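Local coordinates for protein PES4 (Saccharomyces cerevisiae, PDB 6EXX), which probably binds RNA, including mRNA 3'-untranslated regions, poly(A) and poly(U), and is represented here by its fourth RNA recognition motif, at residues I2-L7 and F48-N53; E8-V13 and S72-S77; E17-L22 and N62-R67; H24-R29 and A57-N62. One frame throughout, in Å; residues are numbered along the deposited sequence.

The four contacts hold together one RNA recognition motif. Interactions 1 and 2 share strand 3-10 of the sheet. Strand 44-51 borders it on one side and strand 72-78 on the other; the centres of interactions 1 and 2 are about 15 Å apart. Interactions 3 and 4 join helices 16-25 and 54-64, with centres about 8 Å apart. Leu7 of interaction 1 packs on Leu19 and Leu64 of interaction 3. Phe51 packs on Ala57 and Ile60 of interaction 4. Arg67 O accepts a probable hydrogen bond from Val74 N at 2.8 Å, tying interaction 3 to interaction 2. Aromatic residues of interaction 1 on the sheet face away from the helices probably contribute to RNA binding.

Interaction 1. Residues I2-L7 and F48-N53; sequences ISTLFL and FIKFRN
One face of the Phe6 ring carries CB of Phe48, a CH-pi contact 4.2 Å from the ring centroid. The two rings lie side by side with planes at 48°. Phe48 CG sits between its backbone N and carbonyl carbon (chi1 62°), which leads the ring away from strand 3-7. Thr4 CG2 meets that ring obliquely. On the other side of the sheet, the Phe51 ring has Ile49 CG2 over one face. Ser3 O and Leu5 CB lie at its edge. Ser3 with Phe51 and Leu5 with Ile49 are antiparallel hydrogen-bonded pairs. Phe51 N reaches Ser3 O at 2.7 Å, and Leu5 N reaches Ile49 O at 2.9 Å. Leu5 and Phe51 pack against helix 54-64. Phe6 and Phe48 each occupy an aromatic position, of RNP2 and RNP1 respectively. Their partly exposed rings on the face away from the helices are consistent with base stacking, as in related motifs.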
loop_
_atom_site.group_PDB
_atom_site.type_symbol
_atom_site.label_atom_id
_atom_site.label_comp_id
_atom_site.label_asym_id
_atom_site.label_seq_id
_atom_site.Cartn_x
_atom_site.Cartn_y
_atom_site.Cartn_z
ATOM N N ILE A 2 -1.594 15.622 -5.206
ATOM C CA ILE A 2 -1.767 14.172 -5.287
ATOM C C ILE A 2 -0.453 13.461 -5.008
ATOM O O ILE A 2 0.601 13.848 -5.531
ATOM C CB ILE A 2 -2.317 13.772 -6.668
ATOM C CG1 ILE A 2 -3.735 14.316 -6.824
ATOM C CG2 ILE A 2 -2.328 12.256 -6.849
ATOM C CD1 ILE A 2 -4.251 14.312 -8.237
ATOM N N SER A 3 -0.527 12.429 -4.175
ATOM C CA SER A 3 0.640 11.677 -3.770
ATOM C C SER A 3 0.301 10.212 -3.922
ATOM O O SER A 3 -0.684 9.741 -3.358
ATOM C CB SER A 3 0.982 11.994 -2.319
ATOM O OG SER A 3 2.206 11.398 -1.942
ATOM N N THR A 4 1.108 9.498 -4.695
ATOM C CA THR A 4 0.873 8.084 -4.932
ATOM C C THR A 4 1.980 7.255 -4.324
ATOM O O THR A 4 3.158 7.504 -4.554
ATOM C CB THR A 4 0.753 7.795 -6.425
ATOM O OG1 THR A 4 -0.285 8.610 -6.960
ATOM C CG2 THR A 4 0.406 6.343 -6.671
ATOM N N LEU A 5 1.570 6.260 -3.548
ATOM C CA LEU A 5 2.471 5.317 -2.921
ATOM C C LEU A 5 2.393 4.020 -3.699
ATOM O O LEU A 5 1.359 3.359 -3.706
ATOM C CB LEU A 5 2.012 5.073 -1.490
ATOM C CG LEU A 5 2.811 4.070 -0.668
ATOM C CD1 LEU A 5 4.266 4.477 -0.610
ATOM C CD2 LEU A 5 2.227 3.943 0.728
ATOM N N PHE A 6 3.483 3.645 -4.356
ATOM C CA PHE A 6 3.567 2.367 -5.046
ATOM C C PHE A 6 4.040 1.295 -4.078
ATOM O O PHE A 6 4.900 1.531 -3.223
ATOM C CB PHE A 6 4.477 2.467 -6.271
ATOM C CG PHE A 6 3.839 3.204 -7.408
ATOM C CD1 PHE A 6 3.875 4.584 -7.464
ATOM C CD2 PHE A 6 3.166 2.519 -8.399
ATOM C CE1 PHE A 6 3.275 5.267 -8.512
ATOM C CE2 PHE A 6 2.562 3.194 -9.445
ATOM C CZ PHE A 6 2.616 4.568 -9.491
ATOM N N LEU A 7 3.420 0.130 -4.207
ATOM C CA LEU A 7 3.602 -0.980 -3.292
ATOM C C LEU A 7 3.949 -2.236 -4.069
ATOM O O LEU A 7 3.369 -2.497 -5.124
ATOM C CB LEU A 7 2.305 -1.240 -2.524
ATOM C CG LEU A 7 1.803 -0.102 -1.647
ATOM C CD1 LEU A 7 0.460 -0.451 -1.047
ATOM C CD2 LEU A 7 2.812 0.248 -0.563
ATOM N N PHE A 48 -0.833 0.239 -5.988
ATOM C CA PHE A 48 -0.582 1.560 -5.447
ATOM C C PHE A 48 -1.772 2.063 -4.664
ATOM O O PHE A 48 -2.888 1.548 -4.787
ATOM C CB PHE A 48 -0.246 2.555 -6.568
ATOM C CG PHE A 48 -1.357 2.740 -7.562
ATOM C CD1 PHE A 48 -2.367 3.670 -7.343
ATOM C CD2 PHE A 48 -1.391 1.993 -8.726
ATOM C CE1 PHE A 48 -3.389 3.833 -8.260
ATOM C CE2 PHE A 48 -2.408 2.157 -9.647
ATOM C CZ PHE A 48 -3.404 3.079 -9.414
ATOM N N ILE A 49 -1.515 3.078 -3.849
ATOM C CA ILE A 49 -2.572 3.858 -3.241
ATOM C C ILE A 49 -2.340 5.302 -3.653
ATOM O O ILE A 49 -1.253 5.855 -3.438
ATOM C CB ILE A 49 -2.606 3.757 -1.702
ATOM C CG1 ILE A 49 -2.655 2.289 -1.250
ATOM C CG2 ILE A 49 -3.795 4.550 -1.182
ATOM C CD1 ILE A 49 -2.464 2.119 0.252
ATOM N N LYS A 50 -3.364 5.908 -4.246
ATOM C CA LYS A 50 -3.302 7.298 -4.673
ATOM C C LYS A 50 -4.012 8.127 -3.625
ATOM O O LYS A 50 -5.207 7.947 -3.399
ATOM C CB LYS A 50 -3.974 7.498 -6.028
ATOM C CG LYS A 50 -3.803 8.914 -6.570
ATOM C CD LYS A 50 -4.744 9.254 -7.718
ATOM C CE LYS A 50 -4.635 8.307 -8.878
ATOM N NZ LYS A 50 -5.567 8.739 -9.953
ATOM N N PHE A 51 -3.262 9.020 -2.989
ATOM C CA PHE A 51 -3.775 9.872 -1.924
ATOM C C PHE A 51 -4.041 11.293 -2.411
ATOM O O PHE A 51 -3.461 11.755 -3.395
ATOM C CB PHE A 51 -2.778 9.932 -0.768
ATOM C CG PHE A 51 -2.539 8.608 -0.105
ATOM C CD1 PHE A 51 -3.388 8.162 0.896
ATOM C CD2 PHE A 51 -1.461 7.819 -0.466
ATOM C CE1 PHE A 51 -3.159 6.961 1.522
ATOM C CE2 PHE A 51 -1.240 6.616 0.162
ATOM C CZ PHE A 51 -2.091 6.187 1.148
ATOM N N ARG A 52 -4.916 11.987 -1.693
ATOM C CA ARG A 52 -5.262 13.361 -2.012
ATOM C C ARG A 52 -4.126 14.343 -1.760
ATOM O O ARG A 52 -4.086 15.403 -2.380
ATOM C CB ARG A 52 -6.481 13.781 -1.198
ATOM C CG ARG A 52 -7.701 12.944 -1.463
ATOM C CD ARG A 52 -8.750 13.125 -0.376
ATOM N NE ARG A 52 -9.916 12.281 -0.616
ATOM C CZ ARG A 52 -10.948 12.619 -1.379
ATOM N NH1 ARG A 52 -10.980 13.797 -1.988
ATOM N NH2 ARG A 52 -11.955 11.775 -1.531
ATOM N N ASN A 53 -3.226 14.005 -0.846
ATOM C CA ASN A 53 -2.136 14.897 -0.494
ATOM C C ASN A 53 -1.024 14.109 0.182
ATOM O O ASN A 53 -1.182 12.927 0.515
ATOM C CB ASN A 53 -2.625 16.046 0.396
ATOM C CG ASN A 53 -3.405 15.561 1.590
ATOM O OD1 ASN A 53 -2.906 14.773 2.393
ATOM N ND2 ASN A 53 -4.645 16.027 1.714
#

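Interaction 2. Residues E8-V13 and S72-S77; sequences ENLSAV and SIVTTS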
loop_
_atom_site.group_PDB
_atom_site.type_symbol
_atom_site.label_atom_id
_atom_site.label_comp_id
_atom_site.label_asym_id
_atom_site.label_seq_id
_atom_site.Cartn_x
_atom_site.Cartn_y
_atom_site.Cartn_z
ATOM N N GLU A 8 4.869 -3.035 -3.538
ATOM C CA GLU A 8 5.145 -4.342 -4.098
ATOM C C GLU A 8 5.612 -5.284 -2.992
ATOM O O GLU A 8 5.748 -4.897 -1.835
ATOM C CB GLU A 8 6.169 -4.234 -5.230
ATOM C CG GLU A 8 7.545 -3.856 -4.763
ATOM C CD GLU A 8 8.564 -3.834 -5.877
ATOM O OE1 GLU A 8 8.228 -3.401 -6.998
ATOM O OE2 GLU A 8 9.705 -4.257 -5.626
ATOM N N ASN A 9 5.845 -6.532 -3.371
ATOM C CA ASN A 9 6.181 -7.568 -2.408
ATOM C C ASN A 9 5.060 -7.716 -1.380
ATOM O O ASN A 9 5.321 -7.992 -0.203
ATOM C CB ASN A 9 7.531 -7.296 -1.735
ATOM C CG ASN A 9 8.266 -8.573 -1.362
ATOM O OD1 ASN A 9 8.284 -9.535 -2.140
ATOM N ND2 ASN A 9 8.871 -8.599 -0.184
ATOM N N LEU A 10 3.812 -7.564 -1.831
ATOM C CA LEU A 10 2.652 -7.726 -0.970
ATOM C C LEU A 10 2.235 -9.192 -0.904
ATOM O O LEU A 10 1.895 -9.815 -1.911
ATOM C CB LEU A 10 1.470 -6.912 -1.477
ATOM C CG LEU A 10 1.713 -5.421 -1.684
ATOM C CD1 LEU A 10 0.440 -4.755 -2.135
ATOM C CD2 LEU A 10 2.290 -4.772 -0.428
ATOM N N SER A 11 2.253 -9.750 0.294
ATOM C CA SER A 11 1.713 -11.073 0.518
ATOM C C SER A 11 0.218 -11.086 0.226
ATOM O O SER A 11 -0.458 -10.062 0.163
ATOM C CB SER A 11 1.959 -11.471 1.960
ATOM O OG SER A 11 1.238 -10.611 2.809
ATOM N N ALA A 12 -0.319 -12.290 0.071
ATOM C CA ALA A 12 -1.753 -12.460 -0.117
ATOM C C ALA A 12 -2.587 -11.794 0.972
ATOM O O ALA A 12 -3.654 -11.250 0.687
ATOM C CB ALA A 12 -2.098 -13.938 -0.208
ATOM N N VAL A 13 -2.127 -11.829 2.223
ATOM C CA VAL A 13 -2.923 -11.237 3.295
ATOM C C VAL A 13 -2.787 -9.712 3.364
ATOM O O VAL A 13 -3.627 -9.056 3.972
ATOM C CB VAL A 13 -2.670 -11.881 4.672
ATOM C CG1 VAL A 13 -3.032 -13.362 4.646
ATOM C CG2 VAL A 13 -1.261 -11.685 5.114
ATOM N N SER A 72 6.277 -11.530 3.839
ATOM C CA SER A 72 7.001 -10.681 2.912
ATOM C C SER A 72 7.083 -9.258 3.453
ATOM O O SER A 72 6.118 -8.741 4.024
ATOM C CB SER A 72 6.290 -10.672 1.562
ATOM O OG SER A 72 6.314 -11.951 0.955
ATOM N N ILE A 73 8.248 -8.645 3.279
ATOM C CA ILE A 73 8.470 -7.264 3.693
ATOM C C ILE A 73 7.910 -6.315 2.631
ATOM O O ILE A 73 8.349 -6.333 1.476
ATOM C CB ILE A 73 9.975 -7.010 3.931
ATOM C CG1 ILE A 73 10.474 -7.878 5.091
ATOM C CG2 ILE A 73 10.233 -5.542 4.215
ATOM C CD1 ILE A 73 11.979 -7.885 5.260
ATOM N N VAL A 74 6.929 -5.504 3.015
ATOM C CA VAL A 74 6.313 -4.567 2.096
ATOM C C VAL A 74 7.336 -3.565 1.613
ATOM O O VAL A 74 8.044 -2.939 2.406
ATOM C CB VAL A 74 5.146 -3.835 2.759
ATOM C CG1 VAL A 74 4.568 -2.769 1.831
ATOM C CG2 VAL A 74 4.088 -4.833 3.183
ATOM N N THR A 75 7.386 -3.414 0.299
ATOM C CA THR A 75 8.361 -2.574 -0.337
ATOM C C THR A 75 7.633 -1.442 -1.051
ATOM O O THR A 75 6.622 -1.645 -1.721
ATOM C CB THR A 75 9.217 -3.472 -1.221
ATOM O OG1 THR A 75 9.823 -4.484 -0.391
ATOM C CG2 THR A 75 10.276 -2.683 -1.932
ATOM N N THR A 76 8.128 -0.234 -0.842
ATOM C CA THR A 76 7.431 0.953 -1.279
ATOM C C THR A 76 8.271 1.800 -2.206
ATOM O O THR A 76 9.509 1.730 -2.207
ATOM C CB THR A 76 7.127 1.850 -0.086
ATOM O OG1 THR A 76 8.369 2.291 0.488
ATOM C CG2 THR A 76 6.288 1.103 0.954
ATOM N N SER A 77 7.581 2.635 -2.976
ATOM C CA SER A 77 8.225 3.760 -3.638
ATOM C C SER A 77 7.274 4.946 -3.727
ATOM O O SER A 77 6.096 4.791 -4.046
ATOM C CB SER A 77 8.701 3.414 -5.057
ATOM O OG SER A 77 9.448 4.498 -5.604
HETATM O O HOH W 1 3.709 -8.237 2.244
HETATM O O HOH W 2 10.383 -10.130 2.044
HETATM O O HOH W 3 8.405 -12.007 -0.781
#
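The Asn9 side chain meets segment 72-77 directly through CB, CG and ND2, and through a water at OD1. CB lies 3.5 Å from Ile73 O and also packs near Thr75 OG1. CG passes close to CB of Ser72. At the tip, ND2 donates to Ile73 O at 2.9 Å with an N-H...O angle of 167°. That carbonyl oxygen lies nearly in the amide plane. ND2 also donates to water 2, which accepts from Ile73 N as well. OD1 takes a bond from water 3 at 2.8 Å, and this water is in turn bound to Ser72 OG. The backbone adds a further bridge: water 1 accepts from Ser11 N and lies within bonding distance of Asn9 O and Ser72 O.

Before Asn9 the pairing is regular. Glu8 N donates to Thr75 O at 2.9 Å, and Thr75 N to Glu8 O at 3.1 Å. Asn9 then takes a positive phi of 59°. Together with Leu10 it faces Tyr45 in a G1 beta bulge, at the Asn-Leu end of the RNP2 sequence. On the buried side, Leu10 CD2 packs on Val74 CG1 at 3.8 Å. Where direct strand pairing stops, the Asn9 amide and ordered waters take over. Two partners on ND2 and one on OD1 should hold the amide in a fixed rotation.

Interaction 3. Residues E17-L22 and N62-R67; sequences EFLKYL and NFLNNR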
loop_
_atom_site.group_PDB
_atom_site.type_symbol
_atom_site.label_atom_id
_atom_site.label_comp_id
_atom_site.label_asym_id
_atom_site.label_seq_id
_atom_site.Cartn_x
_atom_site.Cartn_y
_atom_site.Cartn_z
ATOM N N GLU A 17 -8.431 -5.158 1.146
ATOM C CA GLU A 17 -9.256 -4.986 2.329
ATOM C C GLU A 17 -8.420 -4.519 3.516
ATOM O O GLU A 17 -8.850 -3.670 4.304
ATOM C CB GLU A 17 -9.971 -6.297 2.660
ATOM C CG GLU A 17 -11.065 -6.675 1.670
ATOM C CD GLU A 17 -10.542 -6.990 0.277
ATOM O OE1 GLU A 17 -9.522 -7.703 0.147
ATOM O OE2 GLU A 17 -11.170 -6.531 -0.699
ATOM N N PHE A 18 -7.228 -5.080 3.647
ATOM C CA PHE A 18 -6.312 -4.671 4.701
ATOM C C PHE A 18 -5.902 -3.208 4.504
ATOM O O PHE A 18 -5.906 -2.419 5.443
ATOM C CB PHE A 18 -5.089 -5.576 4.681
ATOM C CG PHE A 18 -4.041 -5.216 5.687
ATOM C CD1 PHE A 18 -4.326 -5.214 7.044
ATOM C CD2 PHE A 18 -2.760 -4.903 5.277
ATOM C CE1 PHE A 18 -3.348 -4.894 7.959
ATOM C CE2 PHE A 18 -1.777 -4.597 6.193
ATOM C CZ PHE A 18 -2.071 -4.590 7.527
ATOM N N LEU A 19 -5.541 -2.839 3.277
ATOM C CA LEU A 19 -5.121 -1.472 2.987
ATOM C C LEU A 19 -6.255 -0.477 3.225
ATOM O O LEU A 19 -6.042 0.609 3.757
ATOM C CB LEU A 19 -4.600 -1.358 1.558
ATOM C CG LEU A 19 -3.360 -2.199 1.246
ATOM C CD1 LEU A 19 -3.029 -2.078 -0.212
ATOM C CD2 LEU A 19 -2.155 -1.825 2.110
ATOM N N LYS A 20 -7.476 -0.857 2.851
ATOM C CA LYS A 20 -8.633 -0.007 3.086
ATOM C C LYS A 20 -8.846 0.189 4.586
ATOM O O LYS A 20 -9.149 1.287 5.051
ATOM C CB LYS A 20 -9.872 -0.639 2.449
ATOM C CG LYS A 20 -11.122 0.196 2.587
ATOM C CD LYS A 20 -12.301 -0.403 1.819
ATOM C CE LYS A 20 -12.843 -1.662 2.486
ATOM N NZ LYS A 20 -13.963 -2.298 1.722
ATOM N N TYR A 21 -8.687 -0.885 5.351
ATOM C CA TYR A 21 -8.792 -0.808 6.797
ATOM C C TYR A 21 -7.762 0.156 7.383
ATOM O O TYR A 21 -8.098 0.978 8.234
ATOM C CB TYR A 21 -8.629 -2.209 7.378
ATOM C CG TYR A 21 -8.473 -2.248 8.874
ATOM C CD1 TYR A 21 -9.581 -2.226 9.711
ATOM C CD2 TYR A 21 -7.214 -2.308 9.455
ATOM C CE1 TYR A 21 -9.438 -2.273 11.081
ATOM C CE2 TYR A 21 -7.062 -2.351 10.824
ATOM C CZ TYR A 21 -8.181 -2.335 11.629
ATOM O OH TYR A 21 -8.047 -2.371 12.994
ATOM N N LEU A 22 -6.518 0.073 6.923
ATOM C CA LEU A 22 -5.486 0.974 7.429
ATOM C C LEU A 22 -5.862 2.427 7.181
ATOM O O LEU A 22 -5.702 3.280 8.052
ATOM C CB LEU A 22 -4.142 0.680 6.776
ATOM C CG LEU A 22 -3.507 -0.673 7.090
ATOM C CD1 LEU A 22 -2.188 -0.825 6.355
ATOM C CD2 LEU A 22 -3.321 -0.895 8.588
ATOM N N ASN A 62 4.384 5.459 6.492
ATOM C CA ASN A 62 5.088 5.158 7.727
ATOM C C ASN A 62 4.711 3.779 8.255
ATOM O O ASN A 62 5.566 3.046 8.748
ATOM C CB ASN A 62 4.802 6.224 8.791
ATOM C CG ASN A 62 5.516 7.528 8.537
ATOM O OD1 ASN A 62 6.509 7.585 7.818
ATOM N ND2 ASN A 62 5.038 8.583 9.174
ATOM N N PHE A 63 3.432 3.440 8.168
ATOM C CA PHE A 63 2.953 2.159 8.654
ATOM C C PHE A 63 3.462 0.986 7.811
ATOM O O PHE A 63 3.819 -0.068 8.339
ATOM C CB PHE A 63 1.421 2.163 8.682
ATOM C CG PHE A 63 0.827 0.942 9.320
ATOM C CD1 PHE A 63 0.599 -0.198 8.572
ATOM C CD2 PHE A 63 0.495 0.929 10.660
ATOM C CE1 PHE A 63 0.054 -1.334 9.151
ATOM C CE2 PHE A 63 -0.060 -0.204 11.239
ATOM C CZ PHE A 63 -0.270 -1.329 10.476
ATOM N N LEU A 64 3.464 1.162 6.494
ATOM C CA LEU A 64 3.755 0.063 5.582
ATOM C C LEU A 64 5.216 -0.122 5.243
ATOM O O LEU A 64 5.618 -1.231 4.920
ATOM C CB LEU A 64 2.995 0.235 4.275
ATOM C CG LEU A 64 1.489 0.011 4.351
ATOM C CD1 LEU A 64 0.844 0.394 3.033
ATOM C CD2 LEU A 64 1.150 -1.426 4.723
ATOM N N ASN A 65 6.008 0.938 5.276
ATOM C CA ASN A 65 7.345 0.844 4.731
ATOM C C ASN A 65 8.212 -0.151 5.505
ATOM O O ASN A 65 8.456 0.020 6.698
ATOM C CB ASN A 65 7.988 2.217 4.712
ATOM C CG ASN A 65 9.270 2.222 3.949
ATOM O OD1 ASN A 65 9.331 1.709 2.832
ATOM N ND2 ASN A 65 10.316 2.778 4.542
ATOM N N ASN A 66 8.646 -1.211 4.823
ATOM C CA ASN A 66 9.440 -2.283 5.416
ATOM C C ASN A 66 8.737 -3.077 6.500
ATOM O O ASN A 66 9.397 -3.748 7.284
ATOM C CB ASN A 66 10.785 -1.771 5.904
ATOM C CG ASN A 66 11.606 -1.212 4.784
ATOM O OD1 ASN A 66 11.615 -1.747 3.673
ATOM N ND2 ASN A 66 12.288 -0.120 5.053
ATOM N N ARG A 67 7.407 -3.042 6.494
ATOM C CA ARG A 67 6.627 -3.843 7.428
ATOM C C ARG A 67 6.544 -5.287 6.938
ATOM O O ARG A 67 6.295 -5.529 5.758
ATOM C CB ARG A 67 5.221 -3.275 7.580
ATOM C CG ARG A 67 4.458 -3.822 8.758
ATOM C CD ARG A 67 3.029 -3.327 8.795
ATOM N NE ARG A 67 2.481 -3.473 10.132
ATOM C CZ ARG A 67 2.642 -2.578 11.100
ATOM N NH1 ARG A 67 3.241 -1.414 10.860
ATOM N NH2 ARG A 67 2.146 -2.833 12.303
#
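Leu22 presses on the ring of Phe63, their side chains crossing at about a right angle. Its CD2 comes over one face and lies 3.4 Å from Phe63 CE1. CD1 of Leu22 touches the same side of the ring and reaches Leu64 CD2 at 3.8 Å. Leu64 CD1 lies 3.8 Å from Leu19 CD2. Phe18 CZ approaches the edge of the Phe63 ring, 4.2 Å from Phe63 CE1. Within its own helix, Phe18 has Leu22 CG over one ring face.

The contact is entirely apolar between the segments. It joins helices 16-25 and 54-64, the two helices that pack on one side of the sheet in the beta-alpha-beta-beta-alpha-beta fold of an RNA recognition motif.

Phe63 CG lies opposite the backbone N (chi1 -173°), which carries the ring toward Leu22. Arg67 backs this ring from the face opposite Leu22. Its NH1 stands over the ring centre, 3.3 Å above the plane. The same nitrogen donates to Phe63 O at 2.9 Å, with an N-H...O angle of 155°, which probably helps to hold the guanidinium over the ring. A type II turn from Leu64 to Arg67 brings the arginine back over the helix end, closed by Arg67 N to Leu64 O at 3.0 Å. Farther out, Leu19 and Leu64 both rest on Leu7 of strand 3-10, and Leu19 also touches Ile33 and Ile35 of strand 32-39.

Interaction 4. Residues H24-R29 and A57-N62; sequences HQENIR and ATRIFN
Arg59 bends twice along its chain (chi3 -70° at the second bend), and Glu26 folds at chi2 (-71°). These bends bring the guanidinium against the end of helix 16-25. Arg59 NE donates to Glu26 OE1 at 2.8 Å in a salt bridge. NH2 donates to the backbone O of Glu26 at 2.9 Å. The guanidinium thus grips one residue side-on by two different oxygens. Both lie close to its plane, but NE meets OE1 from above the carboxylate plane. Ile28 CD1 lies over one guanidinium face, toward its rim, 3.5 Å above the plane. The same methyl packs on Ile60 CG1 at 3.9 Å.

Asn27, with positive phi, ends the helix in a Schellman motif, and the chain turns so that Ile28 points back to helix 54-64. The arginine charge probably complements the negative end of helix 16-25. Beneath this polar contact, Ile28 and Ile60 both touch Phe51 of strand 44-51, so helix 54-64 and the loop after helix 16-25 meet over the same strand.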
loop_
_atom_site.group_PDB
_atom_site.type_symbol
_atom_site.label_atom_id
_atom_site.label_comp_id
_atom_site.label_asym_id
_atom_site.label_seq_id
_atom_site.Cartn_x
_atom_site.Cartn_y
_atom_site.Cartn_z
ATOM N N HIS A 24 -8.943 3.631 6.738
ATOM C CA HIS A 24 -10.068 3.936 7.617
ATOM C C HIS A 24 -9.595 4.217 9.043
ATOM O O HIS A 24 -10.093 5.125 9.706
ATOM C CB HIS A 24 -11.075 2.778 7.636
ATOM C CG HIS A 24 -11.986 2.735 6.451
ATOM N ND1 HIS A 24 -12.575 1.565 6.013
ATOM C CD2 HIS A 24 -12.429 3.709 5.624
ATOM C CE1 HIS A 24 -13.329 1.823 4.960
ATOM N NE2 HIS A 24 -13.256 3.116 4.701
ATOM N N GLN A 25 -8.634 3.435 9.520
ATOM C CA GLN A 25 -8.154 3.593 10.891
ATOM C C GLN A 25 -7.474 4.945 11.105
ATOM O O GLN A 25 -7.428 5.445 12.225
ATOM C CB GLN A 25 -7.222 2.441 11.272
ATOM C CG GLN A 25 -7.945 1.111 11.464
ATOM C CD GLN A 25 -8.950 1.171 12.585
ATOM O OE1 GLN A 25 -10.156 1.011 12.378
ATOM N NE2 GLN A 25 -8.460 1.420 13.784
ATOM N N GLU A 26 -6.964 5.531 10.023
ATOM C CA GLU A 26 -6.302 6.833 10.050
ATOM C C GLU A 26 -7.221 7.976 9.612
ATOM O O GLU A 26 -6.773 9.112 9.493
ATOM C CB GLU A 26 -5.065 6.798 9.154
ATOM C CG GLU A 26 -3.876 6.107 9.773
ATOM C CD GLU A 26 -3.250 6.913 10.910
ATOM O OE1 GLU A 26 -3.498 8.139 11.001
ATOM O OE2 GLU A 26 -2.517 6.320 11.733
ATOM N N ASN A 27 -8.498 7.682 9.372
ATOM C CA ASN A 27 -9.439 8.680 8.871
ATOM C C ASN A 27 -8.948 9.297 7.562
ATOM O O ASN A 27 -9.085 10.497 7.338
ATOM C CB ASN A 27 -9.687 9.776 9.912
ATOM C CG ASN A 27 -10.847 10.673 9.546
ATOM O OD1 ASN A 27 -11.868 10.217 9.035
ATOM N ND2 ASN A 27 -10.683 11.966 9.774
ATOM N N ILE A 28 -8.380 8.454 6.706
ATOM C CA ILE A 28 -7.874 8.866 5.401
ATOM C C ILE A 28 -8.761 8.310 4.305
ATOM O O ILE A 28 -9.101 7.126 4.321
ATOM C CB ILE A 28 -6.432 8.366 5.192
ATOM C CG1 ILE A 28 -5.488 9.147 6.104
ATOM C CG2 ILE A 28 -6.004 8.483 3.722
ATOM C CD1 ILE A 28 -4.115 8.576 6.202
ATOM N N ARG A 29 -9.124 9.172 3.356
ATOM C CA ARG A 29 -9.895 8.781 2.186
ATOM C C ARG A 29 -8.997 8.867 0.958
ATOM O O ARG A 29 -8.805 9.945 0.401
ATOM C CB ARG A 29 -11.099 9.708 2.016
ATOM C CG ARG A 29 -12.047 9.699 3.206
ATOM C CD ARG A 29 -13.267 10.576 2.968
ATOM N NE ARG A 29 -12.910 11.976 2.758
ATOM C CZ ARG A 29 -13.185 12.664 1.655
ATOM N NH1 ARG A 29 -13.829 12.085 0.649
ATOM N NH2 ARG A 29 -12.818 13.934 1.556
ATOM N N ALA A 57 -0.655 10.486 2.595
ATOM C CA ALA A 57 0.256 9.445 2.150
ATOM C C ALA A 57 1.313 9.122 3.204
ATOM O O ALA A 57 1.675 7.964 3.397
ATOM C CB ALA A 57 0.914 9.846 0.845
ATOM N N THR A 58 1.811 10.151 3.871
ATOM C CA THR A 58 2.843 10.007 4.889
ATOM C C THR A 58 2.449 8.992 5.956
ATOM O O THR A 58 3.255 8.149 6.346
ATOM C CB THR A 58 3.095 11.383 5.548
ATOM O OG1 THR A 58 3.757 12.240 4.617
ATOM C CG2 THR A 58 3.939 11.273 6.802
ATOM N N ARG A 59 1.227 9.104 6.461
ATOM C CA ARG A 59 0.836 8.254 7.570
ATOM C C ARG A 59 0.795 6.782 7.169
ATOM O O ARG A 59 1.223 5.904 7.928
ATOM C CB ARG A 59 -0.500 8.712 8.157
ATOM C CG ARG A 59 -0.488 10.180 8.572
ATOM C CD ARG A 59 -1.341 10.488 9.796
ATOM N NE ARG A 59 -2.774 10.373 9.539
ATOM C CZ ARG A 59 -3.509 11.283 8.903
ATOM N NH1 ARG A 59 -2.961 12.389 8.413
ATOM N NH2 ARG A 59 -4.810 11.075 8.749
ATOM N N ILE A 60 0.305 6.500 5.968
ATOM C CA ILE A 60 0.234 5.127 5.496
ATOM C C ILE A 60 1.622 4.607 5.081
ATOM O O ILE A 60 1.972 3.461 5.369
ATOM C CB ILE A 60 -0.807 4.996 4.361
ATOM C CG1 ILE A 60 -2.196 5.434 4.851
ATOM C CG2 ILE A 60 -0.833 3.585 3.814
ATOM C CD1 ILE A 60 -2.703 4.678 6.057
ATOM N N PHE A 61 2.430 5.448 4.445
ATOM C CA PHE A 61 3.809 5.096 4.163
ATOM C C PHE A 61 4.537 4.679 5.434
ATOM O O PHE A 61 5.241 3.671 5.471
ATOM C CB PHE A 61 4.548 6.265 3.522
ATOM C CG PHE A 61 6.007 6.012 3.343
ATOM C CD1 PHE A 61 6.478 5.339 2.238
ATOM C CD2 PHE A 61 6.919 6.420 4.295
ATOM C CE1 PHE A 61 7.824 5.093 2.074
ATOM C CE2 PHE A 61 8.263 6.170 4.130
ATOM C CZ PHE A 61 8.712 5.514 3.017
ATOM N N ASN A 62 4.384 5.459 6.492
ATOM C CA ASN A 62 5.088 5.158 7.727
ATOM C C ASN A 62 4.711 3.779 8.255
ATOM O O ASN A 62 5.566 3.046 8.748
ATOM C CB ASN A 62 4.802 6.224 8.791
ATOM C CG ASN A 62 5.516 7.528 8.537
ATOM O OD1 ASN A 62 6.509 7.585 7.818
ATOM N ND2 ASN A 62 5.038 8.583 9.174
#